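Local coordinates for ferredoxin (Mycobacterium smegmatis, PDB 2V2K), which transfers electrons in a wide variety of metabolic reactions as a seven-iron ferredoxin carrying two iron-sulfur clusters, at residues 1-9 against 53-64; 26-36 against 70-81. All blocks are in the same frame, centred on the assembly; numbering follows the deposited sequence. Where two conformers were deposited one is given.

Contact 1: residues 1-9 against 53-64; sequences TYVIAEPCV and AIYYEDDVPDQW. With F3S (Fe3-s4 cluster), chain D; F3S (Fe3-s4 cluster), chain C.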
loop_
_atom_site.group_PDB
_atom_site.type_symbol
_atom_site.label_atom_id
_atom_site.label_comp_id
_atom_site.label_asym_id
_atom_site.label_seq_id
_atom_site.Cartn_x
_atom_site.Cartn_y
_atom_site.Cartn_z
ATOM N N THR A 1 -6.534 4.921 9.186
ATOM C CA THR A 1 -5.848 3.960 8.330
ATOM C C THR A 1 -4.351 4.246 8.270
ATOM O O THR A 1 -3.912 5.365 8.533
ATOM C CB THR A 1 -6.421 3.969 6.901
ATOM O OG1 THR A 1 -5.937 2.828 6.182
ATOM C CG2 THR A 1 -6.006 5.237 6.169
ATOM N N TYR A 2 -3.573 3.226 7.924
ATOM C CA TYR A 2 -2.183 3.411 7.603
ATOM C C TYR A 2 -2.052 3.471 6.051
ATOM O O TYR A 2 -2.982 3.091 5.318
ATOM C CB TYR A 2 -1.337 2.289 8.230
ATOM C CG TYR A 2 -1.091 2.488 9.719
ATOM C CD1 TYR A 2 0.200 2.654 10.215
ATOM C CD2 TYR A 2 -2.151 2.571 10.620
ATOM C CE1 TYR A 2 0.428 2.849 11.581
ATOM C CE2 TYR A 2 -1.933 2.766 11.986
ATOM C CZ TYR A 2 -0.645 2.897 12.458
ATOM O OH TYR A 2 -0.422 3.095 13.813
ATOM N N VAL A 3 -0.918 3.993 5.594
ATOM C CA VAL A 3 -0.655 4.361 4.185
ATOM C C VAL A 3 0.750 3.896 3.770
ATOM O O VAL A 3 1.720 4.132 4.498
ATOM C CB VAL A 3 -0.788 5.897 3.964
ATOM C CG1 VAL A 3 -0.452 6.265 2.526
ATOM C CG2 VAL A 3 -2.196 6.348 4.350
ATOM N N ILE A 4 0.855 3.225 2.615
ATOM C CA ILE A 4 2.156 2.932 2.007
ATOM C C ILE A 4 2.516 4.092 1.051
ATOM O O ILE A 4 1.737 4.456 0.162
ATOM C CB ILE A 4 2.162 1.548 1.295
ATOM C CG1 ILE A 4 1.731 0.436 2.275
ATOM C CG2 ILE A 4 3.540 1.257 0.711
ATOM C CD1 ILE A 4 1.752 -0.984 1.716
ATOM N N ALA A 5 3.715 4.642 1.243
ATOM C CA ALA A 5 4.226 5.786 0.463
ATOM C C ALA A 5 5.387 5.375 -0.492
ATOM O O ALA A 5 5.692 4.170 -0.641
ATOM C CB ALA A 5 4.676 6.910 1.438
ATOM N N GLU A 6 6.035 6.373 -1.110
ATOM C CA GLU A 6 6.983 6.177 -2.239
ATOM C C GLU A 6 8.142 5.189 -2.053
ATOM O O GLU A 6 8.525 4.548 -3.020
ATOM C CB GLU A 6 7.558 7.533 -2.719
ATOM C CG GLU A 6 8.255 7.459 -4.110
ATOM C CD GLU A 6 8.236 8.785 -4.906
ATOM O OE1 GLU A 6 7.142 9.345 -5.188
ATOM O OE2 GLU A 6 9.328 9.255 -5.296
ATOM N N PRO A 7 8.691 5.033 -0.821
ATOM C CA PRO A 7 9.794 4.070 -0.663
ATOM C C PRO A 7 9.514 2.619 -1.034
ATOM O O PRO A 7 10.455 1.896 -1.359
ATOM C CB PRO A 7 10.165 4.186 0.817
ATOM C CG PRO A 7 9.696 5.541 1.205
ATOM C CD PRO A 7 8.419 5.738 0.442
ATOM N N CYS A 8 8.254 2.206 -1.017
ATOM C CA CYS A 8 7.880 0.863 -1.455
ATOM C C CYS A 8 8.065 0.632 -2.962
ATOM O O CYS A 8 8.254 -0.515 -3.374
ATOM C CB CYS A 8 6.418 0.571 -1.073
ATOM S SG CYS A 8 5.852 -1.120 -1.417
ATOM N N VAL A 9 7.987 1.698 -3.763
ATOM C CA VAL A 9 7.903 1.578 -5.240
ATOM C C VAL A 9 9.147 0.887 -5.787
ATOM O O VAL A 9 10.277 1.317 -5.511
ATOM C CB VAL A 9 7.686 2.931 -5.943
ATOM C CG1 VAL A 9 7.840 2.771 -7.491
ATOM C CG2 VAL A 9 6.321 3.506 -5.565
ATOM N N ALA A 53 8.429 2.663 4.513
ATOM C CA ALA A 53 7.393 3.106 3.560
ATOM C C ALA A 53 6.037 3.373 4.206
ATOM O O ALA A 53 5.213 4.086 3.637
ATOM C CB ALA A 53 7.198 2.065 2.459
ATOM N N ILE A 54 5.802 2.779 5.370
ATOM C CA ILE A 54 4.473 2.760 5.986
ATOM C C ILE A 54 4.347 3.802 7.090
ATOM O O ILE A 54 5.223 3.893 7.960
ATOM C CB ILE A 54 4.106 1.370 6.567
ATOM C CG1 ILE A 54 4.155 0.318 5.469
ATOM C CG2 ILE A 54 2.730 1.456 7.173
ATOM C CD1 ILE A 54 3.811 -1.077 5.884
ATOM N N TYR A 55 3.257 4.584 7.007
ATOM C CA TYR A 55 2.919 5.632 7.967
ATOM C C TYR A 55 1.427 5.629 8.389
ATOM O O TYR A 55 0.528 5.371 7.593
ATOM C CB TYR A 55 3.246 7.011 7.360
ATOM C CG TYR A 55 4.696 7.225 7.043
ATOM C CD1 TYR A 55 5.544 7.862 7.946
ATOM C CD2 TYR A 55 5.233 6.784 5.839
ATOM C CE1 TYR A 55 6.896 8.044 7.657
ATOM C CE2 TYR A 55 6.572 6.965 5.541
ATOM C CZ TYR A 55 7.402 7.584 6.453
ATOM O OH TYR A 55 8.737 7.779 6.136
ATOM N N TYR A 56 1.141 5.972 9.639
ATOM C CA TYR A 56 -0.239 6.274 9.995
ATOM C C TYR A 56 -0.683 7.472 9.130
ATOM O O TYR A 56 0.127 8.387 8.831
ATOM C CB TYR A 56 -0.377 6.568 11.509
ATOM C CG TYR A 56 -1.766 6.982 11.947
ATOM C CD1 TYR A 56 -2.854 6.132 11.792
ATOM C CD2 TYR A 56 -1.995 8.243 12.509
ATOM C CE1 TYR A 56 -4.140 6.513 12.185
ATOM C CE2 TYR A 56 -3.259 8.626 12.903
ATOM C CZ TYR A 56 -4.337 7.766 12.736
ATOM O OH TYR A 56 -5.607 8.176 13.127
ATOM N N GLU A 57 -1.953 7.491 8.733
ATOM C CA GLU A 57 -2.455 8.540 7.835
ATOM C C GLU A 57 -2.026 9.962 8.233
ATOM O O GLU A 57 -1.601 10.748 7.393
ATOM C CB GLU A 57 -3.988 8.465 7.689
ATOM C CG GLU A 57 -4.794 8.459 8.988
ATOM C CD GLU A 57 -6.286 8.433 8.742
ATOM O OE1 GLU A 57 -6.844 9.475 8.317
ATOM O OE2 GLU A 57 -6.907 7.374 8.965
ATOM N N ASP A 58 -2.143 10.273 9.519
ATOM C CA ASP A 58 -1.821 11.612 10.041
ATOM C C ASP A 58 -0.311 11.959 9.982
ATOM O O ASP A 58 0.069 13.123 10.125
ATOM C CB ASP A 58 -2.300 11.724 11.495
ATOM C CG ASP A 58 -3.837 11.689 11.646
ATOM O OD1 ASP A 58 -4.324 11.742 12.816
ATOM O OD2 ASP A 58 -4.566 11.650 10.636
ATOM N N ASP A 59 0.536 10.944 9.788
ATOM C CA ASP A 59 2.000 11.070 9.843
ATOM C C ASP A 59 2.669 10.977 8.472
ATOM O O ASP A 59 3.905 11.002 8.388
ATOM C CB ASP A 59 2.597 9.929 10.669
ATOM C CG ASP A 59 2.148 9.923 12.106
ATOM O OD1 ASP A 59 1.754 10.983 12.655
ATOM O OD2 ASP A 59 2.237 8.824 12.699
ATOM N N VAL A 60 1.883 10.800 7.408
ATOM C CA VAL A 60 2.449 10.766 6.068
ATOM C C VAL A 60 3.114 12.120 5.779
ATOM O O VAL A 60 2.463 13.159 5.873
ATOM C CB VAL A 60 1.393 10.486 5.004
ATOM C CG1 VAL A 60 1.997 10.636 3.606
ATOM C CG2 VAL A 60 0.807 9.086 5.195
ATOM N N PRO A 61 4.413 12.106 5.438
ATOM C CA PRO A 61 5.106 13.366 5.137
ATOM C C PRO A 61 4.465 14.159 3.997
ATOM O O PRO A 61 3.912 13.562 3.077
ATOM C CB PRO A 61 6.508 12.905 4.716
ATOM C CG PRO A 61 6.663 11.543 5.274
ATOM C CD PRO A 61 5.309 10.939 5.325
ATOM N N ASP A 62 4.573 15.487 4.057
ATOM C CA ASP A 62 4.024 16.394 3.015
ATOM C C ASP A 62 4.478 16.024 1.586
ATOM O O ASP A 62 3.669 16.033 0.654
ATOM C CB ASP A 62 4.371 17.876 3.322
ATOM C CG ASP A 62 3.636 18.428 4.569
ATOM O OD1 ASP A 62 2.727 17.757 5.111
ATOM O OD2 ASP A 62 3.973 19.546 5.018
ATOM N N GLN A 63 5.753 15.677 1.421
ATOM C CA GLN A 63 6.309 15.329 0.101
ATOM C C GLN A 63 5.651 14.105 -0.563
ATOM O O GLN A 63 5.641 13.973 -1.793
ATOM C CB GLN A 63 7.821 15.088 0.206
ATOM C CG GLN A 63 8.242 14.141 1.362
ATOM C CD GLN A 63 9.559 13.398 1.109
ATOM O OE1 GLN A 63 10.106 12.757 2.016
ATOM N NE2 GLN A 63 10.056 13.464 -0.127
ATOM N N TRP A 64 5.124 13.208 0.259
ATOM C CA TRP A 64 4.416 12.038 -0.225
ATOM C C TRP A 64 2.921 12.126 0.100
ATOM O O TRP A 64 2.224 11.122 0.125
ATOM C CB TRP A 64 5.039 10.784 0.395
ATOM C CG TRP A 64 6.457 10.549 -0.029
ATOM C CD1 TRP A 64 7.010 10.856 -1.236
ATOM C CD2 TRP A 64 7.500 9.933 0.743
ATOM N NE1 TRP A 64 8.331 10.481 -1.262
ATOM C CE2 TRP A 64 8.659 9.913 -0.061
ATOM C CE3 TRP A 64 7.567 9.395 2.033
ATOM C CZ2 TRP A 64 9.872 9.377 0.382
ATOM C CZ3 TRP A 64 8.774 8.872 2.473
ATOM C CH2 TRP A 64 9.910 8.865 1.649
HETATM FE FE1 F3S D . 5.680 -3.756 2.638
HETATM FE FE3 F3S D . 6.527 -2.262 0.624
HETATM FE FE4 F3S D . 7.782 -2.166 2.955
HETATM S S1 F3S D . 5.825 -4.264 0.433
HETATM S S2 F3S D . 7.553 -4.208 3.840
HETATM S S3 F3S D . 5.669 -1.577 2.459
HETATM S S4 F3S D . 8.654 -2.020 0.828
HETATM FE FE1 F3S C . -3.864 -1.572 9.019
HETATM FE FE3 F3S C . -1.219 -2.275 9.210
HETATM FE FE4 F3S C . -3.148 -4.155 9.016
HETATM S S1 F3S C . -2.303 -0.661 10.398
HETATM S S2 F3S C . -4.954 -3.268 10.124
HETATM S S3 F3S C . -2.613 -2.554 7.392
HETATM S S4 F3S C . -1.274 -4.263 10.380
#

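Contact 2: residues 26-36 against 70-81; sequences YEGARMLYIHP and ANADFFAELGSP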
loop_
_atom_site.group_PDB
_atom_site.type_symbol
_atom_site.label_atom_id
_atom_site.label_comp_id
_atom_site.label_asym_id
_atom_site.label_seq_id
_atom_site.Cartn_x
_atom_site.Cartn_y
_atom_site.Cartn_z
ATOM N N TYR A 26 -2.544 -5.115 -0.225
ATOM C CA TYR A 26 -2.715 -5.720 -1.547
ATOM C C TYR A 26 -1.582 -5.333 -2.494
ATOM O O TYR A 26 -1.092 -4.202 -2.439
ATOM C CB TYR A 26 -4.033 -5.298 -2.179
ATOM C CG TYR A 26 -5.315 -5.740 -1.473
ATOM C CD1 TYR A 26 -6.173 -6.677 -2.052
ATOM C CD2 TYR A 26 -5.697 -5.203 -0.228
ATOM C CE1 TYR A 26 -7.386 -7.071 -1.415
ATOM C CE2 TYR A 26 -6.910 -5.588 0.399
ATOM C CZ TYR A 26 -7.738 -6.519 -0.199
ATOM O OH TYR A 26 -8.913 -6.909 0.429
ATOM N N GLU A 27 -1.225 -6.255 -3.388
ATOM C CA GLU A 27 -0.065 -6.059 -4.264
ATOM C C GLU A 27 -0.419 -5.570 -5.675
ATOM O O GLU A 27 -1.218 -6.199 -6.366
ATOM C CB GLU A 27 0.728 -7.356 -4.390
ATOM C CG GLU A 27 2.082 -7.162 -5.060
ATOM C CD GLU A 27 2.898 -8.423 -5.147
ATOM O OE1 GLU A 27 2.474 -9.457 -4.579
ATOM O OE2 GLU A 27 3.969 -8.397 -5.809
ATOM N N GLY A 28 0.211 -4.474 -6.085
ATOM C CA GLY A 28 0.159 -3.983 -7.471
ATOM C C GLY A 28 1.465 -4.326 -8.192
ATOM O O GLY A 28 2.347 -4.970 -7.631
ATOM N N ALA A 29 1.578 -3.887 -9.441
ATOM C CA ALA A 29 2.807 -4.018 -10.211
ATOM C C ALA A 29 3.980 -3.234 -9.623
ATOM O O ALA A 29 5.118 -3.709 -9.671
ATOM C CB ALA A 29 2.557 -3.570 -11.653
ATOM N N ARG A 30 3.716 -2.028 -9.100
ATOM C CA ARG A 30 4.760 -1.111 -8.633
ATOM C C ARG A 30 5.001 -1.077 -7.122
ATOM O O ARG A 30 6.108 -0.758 -6.681
ATOM C CB ARG A 30 4.442 0.334 -9.068
ATOM C CG ARG A 30 4.294 0.550 -10.548
ATOM C CD ARG A 30 5.543 0.193 -11.341
ATOM N NE ARG A 30 6.732 1.002 -11.035
ATOM C CZ ARG A 30 6.980 2.232 -11.496
ATOM N NH1 ARG A 30 6.105 2.863 -12.276
ATOM N NH2 ARG A 30 8.113 2.850 -11.171
ATOM N N MET A 31 3.960 -1.341 -6.342
ATOM C CA MET A 31 4.041 -1.263 -4.867
ATOM C C MET A 31 2.885 -2.057 -4.245
ATOM O O MET A 31 2.064 -2.626 -4.967
ATOM C CB MET A 31 4.035 0.208 -4.365
ATOM C CG MET A 31 2.804 1.004 -4.745
ATOM S SD MET A 31 2.885 2.760 -4.305
ATOM C CE MET A 31 2.721 2.738 -2.526
ATOM N N LEU A 32 2.881 -2.136 -2.909
ATOM C CA LEU A 32 1.723 -2.607 -2.146
ATOM C C LEU A 32 0.885 -1.408 -1.664
ATOM O O LEU A 32 1.372 -0.290 -1.605
ATOM C CB LEU A 32 2.137 -3.487 -0.967
ATOM C CG LEU A 32 2.268 -4.949 -1.373
ATOM C CD1 LEU A 32 3.459 -5.083 -2.337
ATOM C CD2 LEU A 32 2.411 -5.868 -0.166
ATOM N N TYR A 33 -0.385 -1.685 -1.364
ATOM C CA TYR A 33 -1.413 -0.684 -1.032
ATOM C C TYR A 33 -2.268 -1.174 0.137
ATOM O O TYR A 33 -2.709 -2.341 0.147
ATOM C CB TYR A 33 -2.316 -0.425 -2.244
ATOM C CG TYR A 33 -1.610 0.002 -3.534
ATOM C CD1 TYR A 33 -1.058 -0.941 -4.420
ATOM C CD2 TYR A 33 -1.505 1.339 -3.867
ATOM C CE1 TYR A 33 -0.420 -0.533 -5.609
ATOM C CE2 TYR A 33 -0.869 1.755 -5.044
ATOM C CZ TYR A 33 -0.343 0.810 -5.908
ATOM O OH TYR A 33 0.282 1.257 -7.057
ATOM N N ILE A 34 -2.468 -0.322 1.132
ATOM C CA ILE A 34 -3.333 -0.634 2.304
ATOM C C ILE A 34 -4.755 -0.201 1.987
ATOM O O ILE A 34 -4.991 0.976 1.632
ATOM C CB ILE A 34 -2.838 0.050 3.596
ATOM C CG1 ILE A 34 -1.496 -0.578 4.015
ATOM C CG2 ILE A 34 -3.925 0.003 4.695
ATOM C CD1 ILE A 34 -0.766 0.092 5.181
ATOM N N HIS A 35 -5.708 -1.125 2.114
ATOM C CA HIS A 35 -7.113 -0.785 1.850
ATOM C C HIS A 35 -7.667 0.046 2.992
ATOM O O HIS A 35 -7.782 -0.471 4.106
ATOM C CB HIS A 35 -7.957 -2.054 1.693
ATOM C CG HIS A 35 -9.251 -1.819 1.004
ATOM N ND1 HIS A 35 -10.061 -0.748 1.301
ATOM C CD2 HIS A 35 -9.878 -2.504 0.018
ATOM C CE1 HIS A 35 -11.123 -0.772 0.515
ATOM N NE2 HIS A 35 -11.026 -1.814 -0.285
ATOM N N PRO A 36 -8.007 1.321 2.726
ATOM C CA PRO A 36 -8.423 2.244 3.792
ATOM C C PRO A 36 -9.773 1.940 4.460
ATOM O O PRO A 36 -10.050 2.471 5.544
ATOM C CB PRO A 36 -8.516 3.599 3.073
ATOM C CG PRO A 36 -8.753 3.286 1.705
ATOM C CD PRO A 36 -8.054 1.990 1.409
ATOM N N ALA A 70 -3.743 7.588 -3.312
ATOM C CA ALA A 70 -3.281 6.544 -4.218
ATOM C C ALA A 70 -3.643 5.159 -3.695
ATOM O O ALA A 70 -4.020 4.274 -4.463
ATOM C CB ALA A 70 -1.778 6.657 -4.432
ATOM N N ASN A 71 -3.526 4.977 -2.384
ATOM C CA ASN A 71 -3.882 3.713 -1.751
ATOM C C ASN A 71 -5.363 3.386 -1.909
ATOM O O ASN A 71 -5.733 2.235 -2.139
ATOM C CB ASN A 71 -3.503 3.732 -0.268
ATOM C CG ASN A 71 -2.033 3.442 -0.039
ATOM O OD1 ASN A 71 -1.676 2.551 0.732
ATOM N ND2 ASN A 71 -1.169 4.196 -0.709
ATOM N N ALA A 72 -6.206 4.405 -1.783
ATOM C CA ALA A 72 -7.639 4.246 -1.997
ATOM C C ALA A 72 -7.952 3.980 -3.465
ATOM O O ALA A 72 -8.742 3.094 -3.791
ATOM C CB ALA A 72 -8.388 5.476 -1.508
ATOM N N ASP A 73 -7.326 4.751 -4.348
ATOM C CA ASP A 73 -7.574 4.625 -5.816
ATOM C C ASP A 73 -7.228 3.234 -6.389
ATOM O O ASP A 73 -7.815 2.799 -7.406
ATOM C CB ASP A 73 -6.789 5.707 -6.597
ATOM C CG ASP A 73 -7.365 7.126 -6.457
ATOM O OD1 ASP A 73 -8.521 7.286 -6.001
ATOM O OD2 ASP A 73 -6.658 8.100 -6.852
ATOM N N PHE A 74 -6.284 2.532 -5.758
ATOM C CA PHE A 74 -5.949 1.158 -6.168
ATOM C C PHE A 74 -7.171 0.219 -6.222
ATOM O O PHE A 74 -7.209 -0.716 -7.031
ATOM C CB PHE A 74 -4.889 0.542 -5.256
ATOM C CG PHE A 74 -4.435 -0.826 -5.687
ATOM C CD1 PHE A 74 -3.500 -0.983 -6.716
ATOM C CD2 PHE A 74 -4.902 -1.959 -5.038
ATOM C CE1 PHE A 74 -3.060 -2.235 -7.093
ATOM C CE2 PHE A 74 -4.472 -3.229 -5.420
ATOM C CZ PHE A 74 -3.565 -3.372 -6.442
ATOM N N PHE A 75 -8.150 0.480 -5.359
ATOM C CA PHE A 75 -9.317 -0.401 -5.192
ATOM C C PHE A 75 -10.560 0.047 -6.001
ATOM O O PHE A 75 -11.661 -0.459 -5.790
ATOM C CB PHE A 75 -9.606 -0.546 -3.685
ATOM C CG PHE A 75 -8.450 -1.079 -2.928
ATOM C CD1 PHE A 75 -8.212 -2.435 -2.915
ATOM C CD2 PHE A 75 -7.548 -0.233 -2.290
ATOM C CE1 PHE A 75 -7.138 -2.959 -2.259
ATOM C CE2 PHE A 75 -6.460 -0.755 -1.623
ATOM C CZ PHE A 75 -6.249 -2.132 -1.594
ATOM N N ALA A 76 -10.382 0.989 -6.927
ATOM C CA ALA A 76 -11.490 1.453 -7.778
ATOM C C ALA A 76 -12.287 0.299 -8.415
ATOM O O ALA A 76 -13.522 0.341 -8.415
ATOM C CB ALA A 76 -10.977 2.416 -8.854
ATOM N N GLU A 77 -11.587 -0.722 -8.929
ATOM C CA GLU A 77 -12.232 -1.854 -9.630
ATOM C C GLU A 77 -12.318 -3.123 -8.778
ATOM O O GLU A 77 -13.074 -4.063 -9.093
ATOM C CB GLU A 77 -11.469 -2.163 -10.912
ATOM C CG GLU A 77 -11.365 -0.968 -11.863
ATOM N N LEU A 78 -11.579 -3.133 -7.674
ATOM C CA LEU A 78 -11.565 -4.277 -6.766
ATOM C C LEU A 78 -12.695 -4.246 -5.725
ATOM O O LEU A 78 -13.199 -5.316 -5.302
ATOM C CB LEU A 78 -10.201 -4.374 -6.054
ATOM C CG LEU A 78 -9.031 -4.882 -6.889
ATOM C CD1 LEU A 78 -7.746 -4.735 -6.063
ATOM C CD2 LEU A 78 -9.262 -6.348 -7.295
ATOM N N GLY A 79 -13.092 -3.038 -5.321
ATOM C CA GLY A 79 -14.076 -2.842 -4.254
ATOM C C GLY A 79 -13.436 -3.127 -2.899
ATOM O O GLY A 79 -12.357 -2.616 -2.578
ATOM N N SER A 80 -14.081 -3.979 -2.113
ATOM C CA SER A 80 -13.521 -4.434 -0.842
ATOM C C SER A 80 -13.575 -5.954 -0.786
ATOM O O SER A 80 -14.530 -6.525 -0.270
ATOM C CB SER A 80 -14.270 -3.798 0.330
ATOM O OG SER A 80 -13.803 -4.283 1.593
ATOM N N PRO A 81 -12.552 -6.619 -1.346
ATOM C CA PRO A 81 -12.561 -8.093 -1.396
ATOM C C PRO A 81 -12.504 -8.756 -0.032
ATOM O O PRO A 81 -12.902 -9.906 0.097
ATOM C CB PRO A 81 -11.308 -8.426 -2.224
ATOM C CG PRO A 81 -10.957 -7.116 -2.954
ATOM C CD PRO A 81 -11.367 -6.050 -2.001
#

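Contact 1: residues 1-9 against 53-64
Val3 and Tyr55 pair through both backbone N-H groups at the middle of the antiparallel two-stranded sheet, strand 2-4 against strand 54-56, that brings the ends of the ferredoxin fold together; Tyr55 N to Val3 O, 3.0 Å, is the straighter bond at 169°. The cluster-facing side is packed tightly. Ile4 and Ile54 run next to each other from the same face, and each rests on S3 of the chain D cluster, Ile54 CG1 at 3.9 Å. Ala53 CB fills in beside Cys8, whose SG binds FE3 of that cluster at 2.4 Å. At the other cluster, the Tyr2 ring has S1 of the chain C cluster over one face and Tyr56 CA over the opposite one.

The looser, solvent side lies around Thr1. Glu57 N bonds to Thr1 O at 2.9 Å, and in the conformer given the exposed Glu57 carboxylate lies by the terminal amine. Here the Tyr56 ring turns an edge toward Tyr2 in an offset edge-to-face pair. Packing is close again at Trp64, which presents one face to the 3-10 turn 6-8: Glu6 CB sits over its five-membered ring, Pro7 CD over the six-membered one, and Pro7 CG comes to 3.4 Å from Trp64 CH2.

Contact 2: residues 26-36 against 70-81
Phe75 is sandwiched: the His35 ring stacks on one face, centroids 4.0 Å apart and planes 29° apart, and Phe74 CD2 lies over the other. At its edge sit Tyr33 O and the ring of Tyr26. Here Phe75 is the edge partner: its CE1 edge meets one face of Tyr26, with the planes nearly perpendicular at 79°. Tyr33 and Phe74 make a second pair, an offset stack with Tyr33 CE1 only 3.3 Å from Phe74 CD1. The backbone sets Phe74 CB over the Tyr33 ring; with CG anti to the backbone N (chi1 -176°), the Phe74 ring lies across Tyr33 and its far rim meets Gly28 CA and Tyr26 CB.

Two polar bonds accompany the ring packing. His35 NE2 donates to Gly79 O at 2.8 Å, with the acceptor close to the imidazole plane, which limits the rotation of the ring while its face stays on Phe75. On the strand backbone, Asn71 OD1 takes the N-H of Ile34 at 3.0 Å, tilted from the amide plane, and ND2 bonds to Tyr67 O, so both ends of the amide are held. Pro81 packs by CD against Tyr26 OH, a hydroxyl hydrogen-bonded to Glu38.

The C-terminal end of helix 67-73 and the chain after it thus cover one side of hairpin 25-34. Leu32 and Ile34 leave the opposite side of the strand and touch the clusters and strand 2-4, while helix 84-87 touches Tyr26 and helix 95-98 touches Tyr33.

From the N terminus, strand 2-4 leads into the chain that carries the hairpin of 26-36 before returning as strand 54-56, where contact 1 closes the first long loop. The chain then runs into helix 67-73, whose end reaches back to that hairpin and closes contact 2. Since their segments alternate along the sequence, the two closures cross. Contact 1 joins the terminal strands of the cluster-binding fold; contact 2 lays the later helix and its following loop over the internal hairpin. They meet where Ile4 O probably accepts a hydrogen bond from Asn71 ND2, 3.0 Å away, and where Ile34 CG2 packs on Tyr2 O.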